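Local coordinates for uncharacterized protein (Parabacteroides merdae, PDB 4MXN) that is functionally uncharacterised but, as a putative family 28 glycosyl hydrolase, probably cleaves glycosidic bonds in pectin-like polysaccharides, at residues G121-V126 / L166-N171; A147-C152 / A173-D178. One frame throughout, in Å; residues are numbered along the deposited sequence.

Overall arrangement
Both contacts join successive turns of a right-handed parallel beta-helix, the fold of glycosyl hydrolase family 28, and both are largely buried. Contact 2 lies nearer the centre of the chain (about 6 Å between centres) than contact 1 (about 11 Å). It pairs strands 151-154 and 174-177 through regular parallel backbone bonds and apolar side chains, whereas contact 1 sits at a strand end and a helix start, where the Asp168 carboxylate takes bonds from Ser123 N and OG alongside a backbone bond from Gly121 N. Strands 165-167 and 174-177 follow each other in the chain, and the contacts, about 12 Å apart between centres, touch: Asn171 ND2 reaches Ala147 O at 2.8 Å, probably as a hydrogen bond.

Contact 1 of 2, residues G121-V126 / L166-N171; sequences GRSIAV and LQDAAN
Asp168 OD2 is gripped from two sources at the start of helix 123-136: Ser123 N donates to it at 3.0 Å from well above the carboxylate plane (63° out of it), and a water that accepts from Ile124 N donates to Asp168 OD2 at 2.6 Å. The other oxygen, Asp168 OD1, takes a short bond of 2.5 Å from Ser123 OG, arriving 38° out of the same plane. Asp168 CG stands anti to the backbone N (chi1 -172°), which carries the carboxylate over to the first turn of the helix. Asp168 OD1 also accepts a hydrogen bond from the backbone N of Ala193.

In the parallel beta-helix, strands 118-120 and 165-167 are neighbours in successive turns, and the bond from Gly121 N to Gln167 O (2.8 Å, 172° at the hydrogen) continues their pairing just past the strand end. Beyond it Gly121 CA approaches Asp168 O at 3.2 Å as a CA-H...O contact, with Gly121 CA 4.4 Å from Ala169 CA. Ser123 CB lies 3.7 Å from Ala170 CA. One helical turn is closed by Val126 N bonding Arg122 O, and Val126 CG1 packs on Ala170 CB at 3.7 Å.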
ATOM      1  N   GLY A 121       1.812  -4.760  -7.433  1.00 16.22           N
ATOM      2  CA  GLY A 121       0.487  -4.345  -7.894  1.00 16.27           C
ATOM      3  C   GLY A 121      -0.080  -5.031  -9.108  1.00 20.50           C
ATOM      4  O   GLY A 121      -1.289  -4.911  -9.358  1.00 22.39           O
ATOM      5  N   ARG A 122       0.775  -5.727  -9.908  1.00 17.03           N
ATOM      6  CA  ARG A 122       0.363  -6.419 -11.147  1.00 15.50           C
ATOM      7  C   ARG A 122      -0.574  -5.532 -11.974  1.00 19.76           C
ATOM      8  O   ARG A 122      -1.641  -5.963 -12.404  1.00 19.45           O
ATOM      9  CB  ARG A 122      -0.309  -7.769 -10.809  1.00 18.47           C
ATOM     10  CG  ARG A 122       0.662  -8.750 -10.138  1.00 28.19           C
ATOM     11  CD  ARG A 122       0.431 -10.180 -10.535  1.00 38.28           C
ATOM     12  NE  ARG A 122       0.556 -10.429 -11.974  1.00 40.44           N
ATOM     13  CZ  ARG A 122      -0.339 -11.106 -12.690  1.00 51.40           C
ATOM     14  NH1 ARG A 122      -1.437 -11.580 -12.116  1.00 24.66           N
ATOM     15  NH2 ARG A 122      -0.144 -11.308 -13.989  1.00 44.03           N
ATOM     16  N   SER A 123      -0.168  -4.265 -12.169  1.00 17.48           N
ATOM     17  CA  SER A 123      -0.964  -3.212 -12.783  1.00 16.62           C
ATOM     18  C   SER A 123      -1.677  -3.596 -14.088  1.00 20.85           C
ATOM     19  O   SER A 123      -2.866  -3.327 -14.185  1.00 21.07           O
ATOM     20  CB  SER A 123      -0.118  -1.965 -13.012  1.00 18.46           C
ATOM     21  OG  SER A 123       0.851  -2.144 -14.030  1.00 24.14           O
ATOM     22  N   ILE A 124      -0.987  -4.203 -15.068  1.00 17.87           N
ATOM     23  CA  ILE A 124      -1.608  -4.517 -16.363  1.00 19.04           C
ATOM     24  C   ILE A 124      -2.759  -5.512 -16.173  1.00 21.77           C
ATOM     25  O   ILE A 124      -3.874  -5.236 -16.624  1.00 19.82           O
ATOM     26  CB  ILE A 124      -0.574  -4.986 -17.438  1.00 22.80           C
ATOM     27  CG1 ILE A 124       0.409  -3.807 -17.761  1.00 23.25           C
ATOM     28  CG2 ILE A 124      -1.285  -5.558 -18.721  1.00 24.54           C
ATOM     29  CD1 ILE A 124       1.366  -3.965 -18.876  1.00 33.07           C
ATOM     30  N   ALA A 125      -2.517  -6.615 -15.478  1.00 19.54           N
ATOM     31  CA  ALA A 125      -3.544  -7.643 -15.245  1.00 19.35           C
ATOM     32  C   ALA A 125      -4.697  -7.140 -14.371  1.00 20.36           C
ATOM     33  O   ALA A 125      -5.847  -7.456 -14.663  1.00 18.38           O
ATOM     34  CB  ALA A 125      -2.912  -8.876 -14.624  1.00 20.05           C
ATOM     35  N   VAL A 126      -4.399  -6.330 -13.330  1.00 17.77           N
ATOM     36  CA  VAL A 126      -5.428  -5.767 -12.427  1.00 15.75           C
ATOM     37  C   VAL A 126      -6.293  -4.749 -13.206  1.00 18.32           C
ATOM     38  O   VAL A 126      -7.529  -4.807 -13.130  1.00 16.49           O
ATOM     39  CB  VAL A 126      -4.802  -5.158 -11.141  1.00 19.59           C
ATOM     40  CG1 VAL A 126      -5.814  -4.301 -10.377  1.00 20.20           C
ATOM     41  CG2 VAL A 126      -4.235  -6.245 -10.231  1.00 19.19           C
ATOM     42  N   LEU A 166       7.629  -0.862  -3.278  1.00 17.63           N
ATOM     43  CA  LEU A 166       6.269  -0.716  -3.805  1.00 17.20           C
ATOM     44  C   LEU A 166       6.407  -0.811  -5.303  1.00 21.02           C
ATOM     45  O   LEU A 166       7.039   0.047  -5.927  1.00 21.39           O
ATOM     46  CB  LEU A 166       5.659   0.629  -3.329  1.00 17.47           C
ATOM     47  CG  LEU A 166       5.529   0.761  -1.801  1.00 20.70           C
ATOM     48  CD1 LEU A 166       4.980   2.103  -1.412  1.00 20.89           C
ATOM     49  CD2 LEU A 166       4.670  -0.371  -1.226  1.00 22.15           C
ATOM     50  N   GLN A 167       5.913  -1.899  -5.872  1.00 16.36           N
ATOM     51  CA  GLN A 167       6.150  -2.162  -7.279  1.00 15.91           C
ATOM     52  C   GLN A 167       4.894  -2.285  -8.116  1.00 20.34           C
ATOM     53  O   GLN A 167       3.979  -3.051  -7.792  1.00 19.87           O
ATOM     54  CB  GLN A 167       6.963  -3.457  -7.387  1.00 17.32           C
ATOM     55  CG  GLN A 167       7.270  -3.959  -8.797  1.00 26.52           C
ATOM     56  CD  GLN A 167       8.165  -5.167  -8.730  1.00 42.47           C
ATOM     57  OE1 GLN A 167       9.345  -5.079  -8.392  1.00 38.64           O
ATOM     58  NE2 GLN A 167       7.605  -6.325  -8.973  1.00 30.71           N
ATOM     59  N   ASP A 168       4.925  -1.603  -9.273  1.00 18.15           N
ATOM     60  CA  ASP A 168       3.947  -1.729 -10.359  1.00 18.40           C
ATOM     61  C   ASP A 168       2.512  -1.549  -9.870  1.00 20.19           C
ATOM     62  O   ASP A 168       1.629  -2.352 -10.157  1.00 19.60           O
ATOM     63  CB  ASP A 168       4.139  -3.100 -11.048  1.00 20.20           C
ATOM     64  CG  ASP A 168       3.326  -3.306 -12.301  1.00 25.90           C
ATOM     65  OD1 ASP A 168       3.214  -2.343 -13.100  1.00 23.14           O
ATOM     66  OD2 ASP A 168       2.809  -4.435 -12.494  1.00 24.08           O
ATOM     67  N   ALA A 169       2.291  -0.452  -9.164  1.00 17.22           N
ATOM     68  CA  ALA A 169       1.008  -0.054  -8.633  1.00 16.33           C
ATOM     69  C   ALA A 169      -0.042   0.017  -9.751  1.00 21.23           C
ATOM     70  O   ALA A 169       0.253   0.548 -10.825  1.00 21.64           O
ATOM     71  CB  ALA A 169       1.144   1.309  -7.958  1.00 16.38           C
ATOM     72  N   ALA A 170      -1.262  -0.519  -9.488  1.00 16.26           N
ATOM     73  CA  ALA A 170      -2.380  -0.484 -10.440  1.00 16.04           C
ATOM     74  C   ALA A 170      -2.938   0.927 -10.571  1.00 20.42           C
ATOM     75  O   ALA A 170      -3.634   1.231 -11.532  1.00 21.54           O
ATOM     76  CB  ALA A 170      -3.477  -1.437  -9.994  1.00 16.76           C
ATOM     77  N   ASN A 171      -2.633   1.791  -9.594  1.00 18.18           N
ATOM     78  CA  ASN A 171      -3.065   3.179  -9.602  1.00 18.19           C
ATOM     79  C   ASN A 171      -1.867   4.007  -9.095  1.00 21.58           C
ATOM     80  O   ASN A 171      -0.816   3.941  -9.711  1.00 21.91           O
ATOM     81  CB  ASN A 171      -4.344   3.335  -8.784  1.00 21.03           C
ATOM     82  CG  ASN A 171      -5.220   4.485  -9.245  1.00 38.47           C
ATOM     83  OD1 ASN A 171      -4.738   5.526  -9.683  1.00 26.28           O
ATOM     84  ND2 ASN A 171      -6.529   4.334  -9.126  1.00 34.39           N
TER
HETATM   85  O   HOH W   1       1.814  -5.066 -14.830  1.00 24.92           O

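Contact 2 of 2, residues A147-C152 / A173-D178; sequences APALIC and AEIYKD
Ile175 lies against Cys152 in neighbouring turns of the parallel beta-helix, and its side chain runs along strand 151-154 and the corner before it. Its CB meets Cys152 SG at 3.8 Å. CG2, anti to the backbone N, remains beside that sulfur, while CG1 is anti to the carbonyl carbon (chi1 -61°) and leads to CD1, which rests on Ala149 CB at 3.8 Å. The two branches thus span both sides of the corner at Leu150. Cys152 SG is itself disulfide-bonded to Cys99, which ties this strand to the chain ahead of strand 104-106.

The parallel register, Ile151 with Glu174 and Cys152 with Ile175, rests on two backbone bonds: Ile151 N to Ala173 O at 2.9 Å, and Ile175 N to Ile151 O at 2.9 Å. Ala173 O also accepts a weak bond from Leu150 N, bent to 128° at the hydrogen. Glu174 CA makes a CA-H...O contact to Ile151 O, and Cys152 CA one to Ile175 O.

Ile151 and Glu174 share the other face, where Ile151 CG2 comes obliquely to the Tyr176 ring. Tyr176 OH donates to Glu174 OE1 at 2.7 Å, in the ring plane and on the anti lone pair of that oxygen.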
ATOM      1  N   ALA A 147      -9.165   0.858  -9.810  1.00 22.85           N
ATOM      2  CA  ALA A 147      -7.801   0.337  -9.722  1.00 22.58           C
ATOM      3  C   ALA A 147      -7.197   0.695  -8.348  1.00 24.36           C
ATOM      4  O   ALA A 147      -7.258   1.860  -7.935  1.00 22.64           O
ATOM      5  CB  ALA A 147      -6.960   0.884 -10.862  1.00 23.25           C
ATOM      6  N   PRO A 148      -6.701  -0.307  -7.588  1.00 20.55           N
ATOM      7  CA  PRO A 148      -6.211  -0.007  -6.251  1.00 19.46           C
ATOM      8  C   PRO A 148      -4.814   0.573  -6.217  1.00 22.95           C
ATOM      9  O   PRO A 148      -3.945   0.251  -7.032  1.00 21.07           O
ATOM     10  CB  PRO A 148      -6.216  -1.378  -5.560  1.00 21.32           C
ATOM     11  CG  PRO A 148      -5.969  -2.349  -6.651  1.00 25.63           C
ATOM     12  CD  PRO A 148      -6.641  -1.761  -7.866  1.00 22.70           C
ATOM     13  N   ALA A 149      -4.584   1.384  -5.195  1.00 20.14           N
ATOM     14  CA  ALA A 149      -3.264   1.866  -4.849  1.00 19.64           C
ATOM     15  C   ALA A 149      -2.540   0.710  -4.149  1.00 19.09           C
ATOM     16  O   ALA A 149      -3.169  -0.312  -3.846  1.00 18.85           O
ATOM     17  CB  ALA A 149      -3.388   3.073  -3.916  1.00 20.83           C
ATOM     18  N   LEU A 150      -1.237   0.834  -3.891  1.00 16.10           N
ATOM     19  CA  LEU A 150      -0.572  -0.234  -3.133  1.00 15.76           C
ATOM     20  C   LEU A 150      -0.846  -0.024  -1.647  1.00 20.22           C
ATOM     21  O   LEU A 150      -1.185  -0.982  -0.953  1.00 20.05           O
ATOM     22  CB  LEU A 150       0.925  -0.314  -3.433  1.00 14.63           C
ATOM     23  CG  LEU A 150       1.273  -0.718  -4.853  1.00 18.20           C
ATOM     24  CD1 LEU A 150       2.736  -0.522  -5.130  1.00 19.46           C
ATOM     25  CD2 LEU A 150       0.922  -2.152  -5.144  1.00 18.59           C
ATOM     26  N   ILE A 151      -0.757   1.240  -1.190  1.00 18.09           N
ATOM     27  CA  ILE A 151      -1.016   1.685   0.184  1.00 19.77           C
ATOM     28  C   ILE A 151      -1.916   2.918   0.162  1.00 24.60           C
ATOM     29  O   ILE A 151      -1.681   3.843  -0.620  1.00 22.34           O
ATOM     30  CB  ILE A 151       0.339   1.994   0.905  1.00 24.56           C
ATOM     31  CG1 ILE A 151       1.140   0.721   1.215  1.00 24.05           C
ATOM     32  CG2 ILE A 151       0.170   2.889   2.131  1.00 28.97           C
ATOM     33  CD1 ILE A 151       2.687   1.056   1.534  1.00 36.68           C
ATOM     34  N   CYS A 152      -2.941   2.937   1.023  1.00 24.74           N
ATOM     35  CA  CYS A 152      -3.829   4.089   1.158  1.00 26.93           C
ATOM     36  C   CYS A 152      -4.222   4.269   2.626  1.00 29.06           C
ATOM     37  O   CYS A 152      -4.843   3.372   3.202  1.00 26.98           O
ATOM     38  CB  CYS A 152      -5.062   3.965   0.265  1.00 29.31           C
ATOM     39  SG  CYS A 152      -6.163   5.407   0.316  1.00 35.16           S
ATOM     40  N   ALA A 173       1.030   4.591  -6.081  1.00 19.57           N
ATOM     41  CA  ALA A 173       1.620   3.634  -5.134  1.00 18.57           C
ATOM     42  C   ALA A 173       1.163   3.906  -3.685  1.00 23.74           C
ATOM     43  O   ALA A 173       0.791   2.965  -2.977  1.00 22.72           O
ATOM     44  CB  ALA A 173       3.129   3.671  -5.213  1.00 18.50           C
ATOM     45  N   GLU A 174       1.198   5.181  -3.252  1.00 19.30           N
ATOM     46  CA  GLU A 174       0.881   5.570  -1.876  1.00 19.17           C
ATOM     47  C   GLU A 174      -0.074   6.714  -1.831  1.00 23.71           C
ATOM     48  O   GLU A 174       0.154   7.719  -2.504  1.00 23.92           O
ATOM     49  CB  GLU A 174       2.154   6.020  -1.128  1.00 21.23           C
ATOM     50  CG  GLU A 174       3.299   5.040  -0.977  1.00 24.06           C
ATOM     51  CD  GLU A 174       4.610   5.719  -0.598  1.00 30.86           C
ATOM     52  OE1 GLU A 174       4.723   6.222   0.541  1.00 22.22           O
ATOM     53  OE2 GLU A 174       5.515   5.784  -1.458  1.00 28.83           O
ATOM     54  N   ILE A 175      -1.091   6.625  -0.973  1.00 20.47           N
ATOM     55  CA  ILE A 175      -2.063   7.715  -0.790  1.00 20.11           C
ATOM     56  C   ILE A 175      -2.156   8.027   0.689  1.00 23.20           C
ATOM     57  O   ILE A 175      -2.394   7.116   1.487  1.00 23.88           O
ATOM     58  CB  ILE A 175      -3.459   7.395  -1.394  1.00 23.16           C
ATOM     59  CG1 ILE A 175      -3.395   7.162  -2.935  1.00 23.75           C
ATOM     60  CG2 ILE A 175      -4.483   8.524  -1.041  1.00 25.24           C
ATOM     61  CD1 ILE A 175      -4.671   6.612  -3.505  1.00 29.93           C
ATOM     62  N   TYR A 176      -1.931   9.297   1.060  1.00 21.22           N
ATOM     63  CA  TYR A 176      -2.039   9.768   2.446  1.00 21.42           C
ATOM     64  C   TYR A 176      -3.031  10.901   2.439  1.00 25.07           C
ATOM     65  O   TYR A 176      -2.813  11.924   1.771  1.00 25.66           O
ATOM     66  CB  TYR A 176      -0.669  10.177   3.043  1.00 23.19           C
ATOM     67  CG  TYR A 176       0.356   9.068   2.954  1.00 26.04           C
ATOM     68  CD1 TYR A 176       0.305   7.972   3.816  1.00 28.69           C
ATOM     69  CD2 TYR A 176       1.353   9.090   1.985  1.00 26.91           C
ATOM     70  CE1 TYR A 176       1.216   6.920   3.702  1.00 25.64           C
ATOM     71  CE2 TYR A 176       2.271   8.044   1.865  1.00 27.12           C
ATOM     72  CZ  TYR A 176       2.203   6.967   2.733  1.00 26.84           C
ATOM     73  OH  TYR A 176       3.091   5.930   2.610  1.00 25.42           O
ATOM     74  N   LYS A 177      -4.175  10.674   3.090  1.00 19.37           N
ATOM     75  CA  LYS A 177      -5.259  11.636   3.133  1.00 19.95           C
ATOM     76  C   LYS A 177      -5.681  11.892   4.569  1.00 24.72           C
ATOM     77  O   LYS A 177      -6.031  10.942   5.266  1.00 25.35           O
ATOM     78  CB  LYS A 177      -6.457  11.126   2.298  1.00 21.68           C
ATOM     79  CG  LYS A 177      -7.616  12.108   2.248  1.00 30.18           C
ATOM     80  CD  LYS A 177      -8.727  11.661   1.307  1.00 38.13           C
ATOM     81  CE  LYS A 177      -9.928  12.585   1.382  1.00 49.30           C
ATOM     82  NZ  LYS A 177      -9.623  13.977   0.951  1.00 53.94           N
ATOM     83  N   ASP A 178      -5.647  13.176   5.012  1.00 22.94           N
ATOM     84  CA  ASP A 178      -6.073  13.647   6.346  1.00 23.53           C
ATOM     85  C   ASP A 178      -5.409  12.844   7.472  1.00 26.84           C
ATOM     86  O   ASP A 178      -6.051  12.519   8.464  1.00 26.45           O
ATOM     87  CB  ASP A 178      -7.614  13.584   6.483  1.00 26.41           C
ATOM     88  CG  ASP A 178      -8.386  14.308   5.394  1.00 40.91           C
ATOM     89  OD1 ASP A 178      -7.893  15.353   4.909  1.00 43.07           O
ATOM     90  OD2 ASP A 178      -9.495  13.846   5.046  1.00 46.50           O
TER